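PDB 2CZQ: cutinase-like protein from Cryptococcus sp., which probably hydrolyses carboxylic esters, as a secreted cutinase-like enzyme with the alpha/beta hydrolase fold. Local coordinates for residues A1-L11 and I34-Y44; N116-T124 and T135-Q146. One frame throughout, in Å; residues are numbered along the deposited sequence.

Contact 1: A1-L11 and I34-Y44; sequences ATSSACPQYVL and ITAALSGGTIY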
loop_
_atom_site.group_PDB
_atom_site.type_symbol
_atom_site.label_atom_id
_atom_site.label_comp_id
_atom_site.label_asym_id
_atom_site.label_seq_id
_atom_site.Cartn_x
_atom_site.Cartn_y
_atom_site.Cartn_z
ATOM N N ALA A 1 2.197 -9.256 -20.876
ATOM C CA ALA A 1 1.093 -10.255 -20.863
ATOM C C ALA A 1 -0.212 -9.593 -20.456
ATOM O O ALA A 1 -0.213 -8.601 -19.724
ATOM C CB ALA A 1 1.424 -11.389 -19.907
ATOM N N THR A 2 -1.323 -10.140 -20.933
ATOM C CA THR A 2 -2.635 -9.698 -20.494
ATOM C C THR A 2 -3.131 -10.674 -19.444
ATOM O O THR A 2 -3.119 -11.889 -19.660
ATOM C CB THR A 2 -3.609 -9.640 -21.686
ATOM O OG1 THR A 2 -3.138 -8.681 -22.640
ATOM C CG2 THR A 2 -4.964 -9.086 -21.260
ATOM N N SER A 3 -3.546 -10.142 -18.301
ATOM C CA SER A 3 -4.214 -10.950 -17.298
ATOM C C SER A 3 -5.685 -11.063 -17.664
ATOM O O SER A 3 -6.364 -10.048 -17.835
ATOM C CB SER A 3 -4.082 -10.318 -15.918
ATOM O OG SER A 3 -4.978 -10.948 -15.023
ATOM N N SER A 4 -6.181 -12.292 -17.773
ATOM C CA SER A 4 -7.606 -12.499 -18.017
ATOM C C SER A 4 -8.451 -11.982 -16.855
ATOM O O SER A 4 -9.547 -11.465 -17.060
ATOM C CB SER A 4 -7.923 -13.972 -18.302
ATOM O OG SER A 4 -7.264 -14.824 -17.391
ATOM N N ALA A 5 -7.930 -12.112 -15.637
ATOM C CA ALA A 5 -8.623 -11.614 -14.455
ATOM C C ALA A 5 -8.698 -10.090 -14.459
ATOM O O ALA A 5 -9.705 -9.516 -14.039
ATOM C CB ALA A 5 -7.934 -12.102 -13.198
ATOM N N CYS A 6 -7.635 -9.449 -14.949
ATOM C CA CYS A 6 -7.493 -7.998 -14.867
ATOM C C CYS A 6 -6.899 -7.398 -16.141
ATOM O O CYS A 6 -5.744 -6.965 -16.130
ATOM C CB CYS A 6 -6.610 -7.633 -13.668
ATOM S SG CYS A 6 -7.326 -8.084 -12.077
ATOM N N PRO A 7 -7.664 -7.356 -17.238
ATOM C CA PRO A 7 -7.171 -6.738 -18.476
ATOM C C PRO A 7 -6.868 -5.241 -18.345
ATOM O O PRO A 7 -6.075 -4.719 -19.126
ATOM C CB PRO A 7 -8.317 -6.978 -19.469
ATOM C CG PRO A 7 -9.090 -8.118 -18.907
ATOM C CD PRO A 7 -9.004 -7.949 -17.426
ATOM N N GLN A 8 -7.506 -4.572 -17.388
ATOM C CA GLN A 8 -7.210 -3.189 -17.054
ATOM C C GLN A 8 -7.049 -3.098 -15.549
ATOM O O GLN A 8 -7.847 -3.662 -14.792
ATOM C CB GLN A 8 -8.326 -2.254 -17.512
ATOM C CG GLN A 8 -8.015 -0.789 -17.268
ATOM C CD GLN A 8 -9.105 0.113 -17.788
ATOM O OE1 GLN A 8 -10.276 -0.053 -17.447
ATOM N NE2 GLN A 8 -8.729 1.073 -18.617
ATOM N N TYR A 9 -6.019 -2.387 -15.114
ATOM C CA TYR A 9 -5.806 -2.211 -13.687
ATOM C C TYR A 9 -5.135 -0.882 -13.392
ATOM O O TYR A 9 -4.499 -0.281 -14.260
ATOM C CB TYR A 9 -4.991 -3.379 -13.102
ATOM C CG TYR A 9 -3.577 -3.431 -13.619
ATOM C CD1 TYR A 9 -3.272 -4.127 -14.787
ATOM C CD2 TYR A 9 -2.549 -2.764 -12.958
ATOM C CE1 TYR A 9 -1.978 -4.163 -15.280
ATOM C CE2 TYR A 9 -1.254 -2.793 -13.434
ATOM C CZ TYR A 9 -0.972 -3.489 -14.595
ATOM O OH TYR A 9 0.318 -3.490 -15.062
ATOM N N VAL A 10 -5.286 -0.437 -12.150
ATOM C CA VAL A 10 -4.684 0.801 -11.690
ATOM C C VAL A 10 -3.908 0.513 -10.412
ATOM O O VAL A 10 -4.423 -0.129 -9.488
ATOM C CB VAL A 10 -5.737 1.895 -11.419
ATOM C CG1 VAL A 10 -5.065 3.230 -11.152
ATOM C CG2 VAL A 10 -6.703 2.019 -12.583
ATOM N N LEU A 11 -2.670 0.996 -10.390
ATOM C CA LEU A 11 -1.830 0.980 -9.203
ATOM C C LEU A 11 -1.988 2.349 -8.562
ATOM O O LEU A 11 -1.414 3.335 -9.026
ATOM C CB LEU A 11 -0.372 0.696 -9.584
ATOM C CG LEU A 11 -0.144 -0.536 -10.473
ATOM C CD1 LEU A 11 1.311 -0.641 -10.895
ATOM C CD2 LEU A 11 -0.590 -1.819 -9.779
ATOM N N ILE A 34 5.745 -4.018 -12.624
ATOM C CA ILE A 34 4.372 -4.503 -12.756
ATOM C C ILE A 34 3.810 -4.107 -14.116
ATOM O O ILE A 34 3.258 -4.944 -14.830
ATOM C CB ILE A 34 3.470 -3.958 -11.625
ATOM C CG1 ILE A 34 3.923 -4.461 -10.252
ATOM C CG2 ILE A 34 2.006 -4.323 -11.875
ATOM C CD1 ILE A 34 3.535 -3.527 -9.115
ATOM N N THR A 35 3.951 -2.830 -14.469
ATOM C CA THR A 35 3.393 -2.348 -15.730
ATOM C C THR A 35 4.105 -2.932 -16.943
ATOM O O THR A 35 3.497 -3.058 -17.999
ATOM C CB THR A 35 3.341 -0.811 -15.817
ATOM O OG1 THR A 35 4.649 -0.252 -15.616
ATOM C CG2 THR A 35 2.441 -0.230 -14.715
ATOM N N ALA A 36 5.379 -3.292 -16.797
ATOM C CA ALA A 36 6.091 -3.980 -17.872
ATOM C C ALA A 36 5.647 -5.434 -18.004
ATOM O O ALA A 36 5.677 -5.997 -19.102
ATOM C CB ALA A 36 7.600 -3.902 -17.667
ATOM N N ALA A 37 5.231 -6.035 -16.892
ATOM C CA ALA A 37 4.826 -7.441 -16.879
ATOM C C ALA A 37 3.406 -7.650 -17.395
ATOM O O ALA A 37 3.130 -8.633 -18.089
ATOM C CB ALA A 37 4.969 -8.022 -15.480
ATOM N N LEU A 38 2.513 -6.729 -17.046
ATOM C CA LEU A 38 1.097 -6.848 -17.370
ATOM C C LEU A 38 0.596 -5.614 -18.086
ATOM O O LEU A 38 0.708 -4.500 -17.581
ATOM C CB LEU A 38 0.261 -7.066 -16.107
ATOM C CG LEU A 38 0.390 -8.398 -15.373
ATOM C CD1 LEU A 38 -0.500 -8.372 -14.143
ATOM C CD2 LEU A 38 0.044 -9.585 -16.272
ATOM N N SER A 39 0.034 -5.829 -19.267
ATOM C CA SER A 39 -0.567 -4.750 -20.037
ATOM C C SER A 39 -1.848 -4.232 -19.381
ATOM O O SER A 39 -2.461 -4.906 -18.545
ATOM C CB SER A 39 -0.872 -5.231 -21.456
ATOM O OG SER A 39 -1.809 -6.291 -21.424
ATOM N N GLY A 40 -2.246 -3.030 -19.781
ATOM C CA GLY A 40 -3.493 -2.443 -19.328
ATOM C C GLY A 40 -3.402 -1.721 -18.000
ATOM O O GLY A 40 -4.432 -1.402 -17.399
ATOM N N GLY A 41 -2.180 -1.448 -17.557
ATOM C CA GLY A 41 -1.963 -0.795 -16.285
ATOM C C GLY A 41 -1.672 0.686 -16.381
ATOM O O GLY A 41 -1.040 1.159 -17.329
ATOM N N THR A 42 -2.132 1.420 -15.374
ATOM C CA THR A 42 -1.711 2.799 -15.162
ATOM C C THR A 42 -1.373 2.982 -13.692
ATOM O O THR A 42 -1.794 2.195 -12.832
ATOM C CB THR A 42 -2.793 3.823 -15.569
ATOM O OG1 THR A 42 -4.010 3.519 -14.880
ATOM C CG2 THR A 42 -3.122 3.760 -17.076
ATOM N N ILE A 43 -0.612 4.037 -13.429
ATOM C CA ILE A 43 -0.174 4.392 -12.090
ATOM C C ILE A 43 -0.852 5.707 -11.720
ATOM O O ILE A 43 -0.620 6.734 -12.367
ATOM C CB ILE A 43 1.365 4.543 -12.054
ATOM C CG1 ILE A 43 2.056 3.228 -12.443
ATOM C CG2 ILE A 43 1.817 5.017 -10.672
ATOM C CD1 ILE A 43 3.517 3.384 -12.817
ATOM N N TYR A 44 -1.702 5.666 -10.695
ATOM C CA TYR A 44 -2.410 6.848 -10.229
ATOM C C TYR A 44 -1.809 7.314 -8.918
ATOM O O TYR A 44 -1.759 6.549 -7.951
ATOM C CB TYR A 44 -3.911 6.583 -10.036
ATOM C CG TYR A 44 -4.610 7.822 -9.535
ATOM C CD1 TYR A 44 -4.828 8.897 -10.390
ATOM C CD2 TYR A 44 -4.996 7.954 -8.200
ATOM C CE1 TYR A 44 -5.427 10.053 -9.945
ATOM C CE2 TYR A 44 -5.600 9.112 -7.740
ATOM C CZ TYR A 44 -5.815 10.160 -8.624
ATOM O OH TYR A 44 -6.412 11.329 -8.226
HETATM O O HOH W 1 -3.514 -7.341 -17.801
HETATM O O HOH W 2 -5.521 1.572 -16.087
#

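Contact 2: N116-T124 and T135-Q146; sequences NPDHKSGLT and TRNVNGLSVAYQ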
loop_
_atom_site.group_PDB
_atom_site.type_symbol
_atom_site.label_atom_id
_atom_site.label_comp_id
_atom_site.label_asym_id
_atom_site.label_seq_id
_atom_site.Cartn_x
_atom_site.Cartn_y
_atom_site.Cartn_z
ATOM N N ASN A 116 4.308 1.624 7.582
ATOM C CA ASN A 116 2.939 1.955 7.962
ATOM C C ASN A 116 2.822 2.460 9.399
ATOM O O ASN A 116 3.051 1.693 10.330
ATOM C CB ASN A 116 2.094 0.689 7.796
ATOM C CG ASN A 116 0.635 0.902 8.102
ATOM O OD1 ASN A 116 0.146 2.035 8.184
ATOM N ND2 ASN A 116 -0.086 -0.204 8.265
ATOM N N PRO A 117 2.428 3.719 9.613
ATOM C CA PRO A 117 2.211 4.207 10.982
ATOM C C PRO A 117 1.131 3.405 11.710
ATOM O O PRO A 117 1.124 3.370 12.940
ATOM C CB PRO A 117 1.737 5.648 10.772
ATOM C CG PRO A 117 2.228 6.030 9.412
ATOM C CD PRO A 117 2.142 4.767 8.615
ATOM N N ASP A 118 0.237 2.773 10.952
ATOM C CA ASP A 118 -0.870 2.008 11.521
ATOM C C ASP A 118 -0.565 0.518 11.639
ATOM O O ASP A 118 -1.475 -0.295 11.796
ATOM C CB ASP A 118 -2.130 2.204 10.682
ATOM C CG ASP A 118 -2.579 3.632 10.636
ATOM O OD1 ASP A 118 -2.153 4.419 11.522
ATOM O OD2 ASP A 118 -3.360 4.030 9.747
ATOM N N HIS A 119 0.711 0.161 11.563
ATOM C CA HIS A 119 1.135 -1.226 11.668
ATOM C C HIS A 119 0.628 -1.824 12.985
ATOM O O HIS A 119 0.777 -1.218 14.045
ATOM C CB HIS A 119 2.656 -1.257 11.555
ATOM C CG HIS A 119 3.242 -2.624 11.491
ATOM N ND1 HIS A 119 3.663 -3.228 10.327
ATOM C CD2 HIS A 119 3.507 -3.499 12.486
ATOM C CE1 HIS A 119 4.163 -4.420 10.618
ATOM N NE2 HIS A 119 4.077 -4.606 11.920
ATOM N N LYS A 120 0.018 -3.005 12.904
ATOM C CA LYS A 120 -0.609 -3.627 14.064
ATOM C C LYS A 120 0.027 -4.968 14.375
ATOM O O LYS A 120 0.045 -5.862 13.532
ATOM C CB LYS A 120 -2.110 -3.817 13.836
ATOM C CG LYS A 120 -2.788 -4.601 14.960
ATOM C CD LYS A 120 -4.278 -4.770 14.750
ATOM C CE LYS A 120 -4.854 -5.860 15.636
ATOM N NZ LYS A 120 -4.840 -5.473 17.069
ATOM N N SER A 121 0.515 -5.100 15.604
ATOM C CA SER A 121 1.194 -6.304 16.040
ATOM C C SER A 121 0.339 -7.544 15.830
ATOM O O SER A 121 -0.826 -7.585 16.233
ATOM C CB SER A 121 1.565 -6.177 17.513
ATOM O OG SER A 121 2.267 -7.327 17.941
ATOM N N GLY A 122 0.932 -8.547 15.189
ATOM C CA GLY A 122 0.315 -9.854 15.068
ATOM C C GLY A 122 -0.448 -10.129 13.786
ATOM O O GLY A 122 -0.784 -11.277 13.527
ATOM N N LEU A 123 -0.735 -9.116 12.974
ATOM C CA LEU A 123 -1.474 -9.384 11.741
ATOM C C LEU A 123 -0.621 -10.197 10.783
ATOM O O LEU A 123 0.563 -9.906 10.601
ATOM C CB LEU A 123 -1.928 -8.092 11.074
ATOM C CG LEU A 123 -2.914 -7.212 11.842
ATOM C CD1 LEU A 123 -3.373 -6.070 10.955
ATOM C CD2 LEU A 123 -4.109 -8.010 12.360
ATOM N N THR A 124 -1.214 -11.211 10.159
ATOM C CA THR A 124 -0.428 -12.103 9.307
ATOM C C THR A 124 -0.119 -11.536 7.922
ATOM O O THR A 124 0.588 -12.175 7.148
ATOM C CB THR A 124 -1.061 -13.488 9.196
ATOM O OG1 THR A 124 -2.431 -13.351 8.809
ATOM C CG2 THR A 124 -1.093 -14.175 10.563
ATOM N N THR A 135 9.280 -8.360 12.039
ATOM C CA THR A 135 8.476 -7.212 12.453
ATOM C C THR A 135 6.990 -7.531 12.484
ATOM O O THR A 135 6.158 -6.622 12.452
ATOM C CB THR A 135 8.711 -6.005 11.542
ATOM O OG1 THR A 135 8.427 -6.387 10.190
ATOM C CG2 THR A 135 10.173 -5.572 11.563
ATOM N N ARG A 136 6.630 -8.808 12.561
ATOM C CA ARG A 136 5.214 -9.129 12.612
ATOM C C ARG A 136 4.553 -8.617 13.889
ATOM O O ARG A 136 3.422 -8.129 13.852
ATOM C CB ARG A 136 4.963 -10.625 12.451
ATOM C CG ARG A 136 3.479 -10.972 12.478
ATOM C CD ARG A 136 3.119 -12.242 11.768
ATOM N NE ARG A 136 3.421 -12.163 10.343
ATOM C CZ ARG A 136 3.289 -13.180 9.503
ATOM N NH1 ARG A 136 2.847 -14.358 9.938
ATOM N NH2 ARG A 136 3.601 -13.023 8.224
ATOM N N ASN A 137 5.264 -8.728 15.008
ATOM C CA ASN A 137 4.683 -8.465 16.323
ATOM C C ASN A 137 5.157 -7.164 16.933
ATOM O O ASN A 137 5.620 -7.112 18.079
ATOM C CB ASN A 137 4.918 -9.650 17.246
ATOM C CG ASN A 137 4.482 -10.935 16.605
ATOM O OD1 ASN A 137 3.332 -11.055 16.181
ATOM N ND2 ASN A 137 5.401 -11.881 16.473
ATOM N N VAL A 138 5.024 -6.108 16.140
ATOM C CA VAL A 138 5.334 -4.752 16.566
ATOM C C VAL A 138 4.221 -3.818 16.109
ATOM O O VAL A 138 3.499 -4.111 15.151
ATOM C CB VAL A 138 6.716 -4.261 16.032
ATOM C CG1 VAL A 138 7.830 -5.216 16.443
ATOM C CG2 VAL A 138 6.707 -4.068 14.511
ATOM N N ASN A 139 4.100 -2.696 16.806
ATOM C CA ASN A 139 3.107 -1.684 16.501
ATOM C C ASN A 139 3.737 -0.421 15.955
ATOM O O ASN A 139 4.848 -0.055 16.342
ATOM C CB ASN A 139 2.340 -1.327 17.767
ATOM C CG ASN A 139 1.418 -2.430 18.214
ATOM O OD1 ASN A 139 0.594 -2.910 17.438
ATOM N ND2 ASN A 139 1.554 -2.848 19.469
ATOM N N GLY A 140 3.002 0.256 15.078
ATOM C CA GLY A 140 3.416 1.547 14.576
ATOM C C GLY A 140 3.043 2.680 15.513
ATOM O O GLY A 140 2.352 2.494 16.524
ATOM N N LEU A 141 3.503 3.875 15.165
ATOM C CA LEU A 141 3.305 5.055 15.995
ATOM C C LEU A 141 1.849 5.473 16.149
ATOM O O LEU A 141 1.491 6.092 17.155
ATOM C CB LEU A 141 4.088 6.230 15.414
ATOM C CG LEU A 141 5.608 6.144 15.518
ATOM C CD1 LEU A 141 6.258 7.139 14.586
ATOM C CD2 LEU A 141 6.072 6.381 16.956
ATOM N N SER A 142 1.017 5.140 15.162
ATOM C CA SER A 142 -0.328 5.698 15.074
ATOM C C SER A 142 -1.456 4.699 15.273
ATOM O O SER A 142 -2.615 5.099 15.339
ATOM C CB SER A 142 -0.530 6.394 13.726
ATOM O OG SER A 142 0.389 7.451 13.541
ATOM N N VAL A 143 -1.142 3.410 15.340
ATOM C CA VAL A 143 -2.179 2.388 15.346
ATOM C C VAL A 143 -3.160 2.549 16.513
ATOM O O VAL A 143 -4.350 2.283 16.355
ATOM C CB VAL A 143 -1.581 0.956 15.275
ATOM C CG1 VAL A 143 -0.778 0.601 16.535
ATOM C CG2 VAL A 143 -2.671 -0.074 15.003
ATOM N N ALA A 144 -2.674 2.997 17.671
ATOM C CA ALA A 144 -3.530 3.107 18.850
ATOM C C ALA A 144 -4.728 4.024 18.629
ATOM O O ALA A 144 -5.825 3.721 19.099
ATOM C CB ALA A 144 -2.725 3.545 20.068
ATOM N N TYR A 145 -4.533 5.126 17.909
ATOM C CA TYR A 145 -5.648 6.036 17.661
ATOM C C TYR A 145 -6.261 5.905 16.276
ATOM O O TYR A 145 -7.456 6.124 16.124
ATOM C CB TYR A 145 -5.285 7.497 17.946
ATOM C CG TYR A 145 -4.166 8.028 17.098
ATOM C CD1 TYR A 145 -4.406 8.561 15.836
ATOM C CD2 TYR A 145 -2.858 7.996 17.558
ATOM C CE1 TYR A 145 -3.367 9.043 15.046
ATOM C CE2 TYR A 145 -1.818 8.481 16.789
ATOM C CZ TYR A 145 -2.076 8.994 15.530
ATOM O OH TYR A 145 -1.021 9.466 14.788
ATOM N N GLN A 146 -5.456 5.567 15.272
ATOM C CA GLN A 146 -5.926 5.565 13.889
ATOM C C GLN A 146 -6.492 4.210 13.464
ATOM O O GLN A 146 -7.226 4.119 12.474
ATOM C CB GLN A 146 -4.785 6.002 12.972
ATOM C CG GLN A 146 -5.170 6.365 11.545
ATOM C CD GLN A 146 -4.100 7.191 10.857
ATOM O OE1 GLN A 146 -4.410 8.091 10.067
ATOM N NE2 GLN A 146 -2.846 6.903 11.155
#

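Contact 1: A1-L11 and I34-Y44
The ring of Y9 lies against G41, whose CA sits over one face, 3.5 Å from the ring centroid, in a CH-pi contact. This pair belongs to a beta-alpha-beta unit of the alpha/beta hydrolase fold, formed by strand 9-14, helix 28-37 and edge strand 41-45. CG of Y9 stands between its own backbone N and carbonyl carbon (chi1 66°). This turns the ring along G41, and its hydroxyl ends at the close of the helix. There Y9 OH donates to L38 O at 2.7 Å, with the acceptor near the ring plane. CG2 of I34 touches CE2 of Y9 and also CD1 of L11, so the helix packs on the face of the sheet that carries Y9 and L11.

Parallel strand bonds fix this register. Y9 N donates to G40 O, and L11 N to T42 O at 2.9 Å, the latter nearly straight at 174°. T42 N and Y44 N return bonds to Y9 O and L11 O. On the other face CG1 of V10 lies beside CB of Y44, 3.7 Å away.

Further out, the N terminus follows the turn after the helix. A1 N donates to A37 O, and S39 N to A1 O. The disulfide C6-C78 ties this arm to the start of strand 78-84, the other neighbour of strand 9-14. Water 1 accepts from S3 N and donates to C6 O and to S39 O, each at 2.8 Å.

Contact 2: N116-T124 and T135-Q146
Segments 116-124 and 135-146 run antiparallel from D118 opposite V143 to S121 opposite N137, joined by backbone bonds from S142 N to P117 O, G140 N to H119 O at 2.9 Å, and G122 N to R136 O, nearly straight at 174°. A type I turn from N116 to H119 and a type II turn from K120 to L123 shape 116-124. N116 OD1 accepts from D118 N in an Asx turn, while its ND2 bonds D159 OD2.

The H119 imidazole reaches across the pair. Its CG is anti to the backbone N (chi1 -173°), and NE2 donates to T135 O at 2.9 Å. The bond follows the line of that C=O but is bent at the hydrogen, with the oxygen tilted from the ring plane. CG2 of V138 touches NE2 of H119 at 3.7 Å. Two residues on, S121 N donates to N139 OD1 at 2.9 Å, from above the amide carbonyl plane.

In this alpha/beta hydrolase the contact lies beyond strand 108-114, at the C-terminal ends of the parallel strands. P117 is near, but does not touch, S85, H180 and D165, which probably form the Ser-His-Asp triad expected in this fold. CB of P117 meets OG of S142.

Q146, in the short helix 143-146, crosses D118 at about a right angle. Its NE2 donates to the syn lone pair of D118 OD1 at 2.6 Å, but the bond is bent, 131° at the hydrogen. A89 of helix 86-98 touches both side chains. T124 O lies over one face of the R136 guanidinium, while R136 NE donates to N126 O.

From the N terminus, the chain enters strand 9-14, passes through helix 28-37 and returns in strand 41-45. Contact 1 closes that beta-alpha-beta loop at one edge of the sheet. The chain then builds strands 78-84 and 108-114 before contact 2 opens. Contact 2 closes a shorter loop that holds the small strand 126-127 at the opposite edge. The two loops follow in series and neither nest nor cross. The centres of contact 1 and contact 2 are about 30 Å apart, and the nearest atoms of the two contacts about 17 Å. They lie on opposite sides of the chain's centre. Contact 1 ties the N-terminal arm to the first crossover; contact 2 joins the loop after strand 108-114 to the approach to helix 143-146.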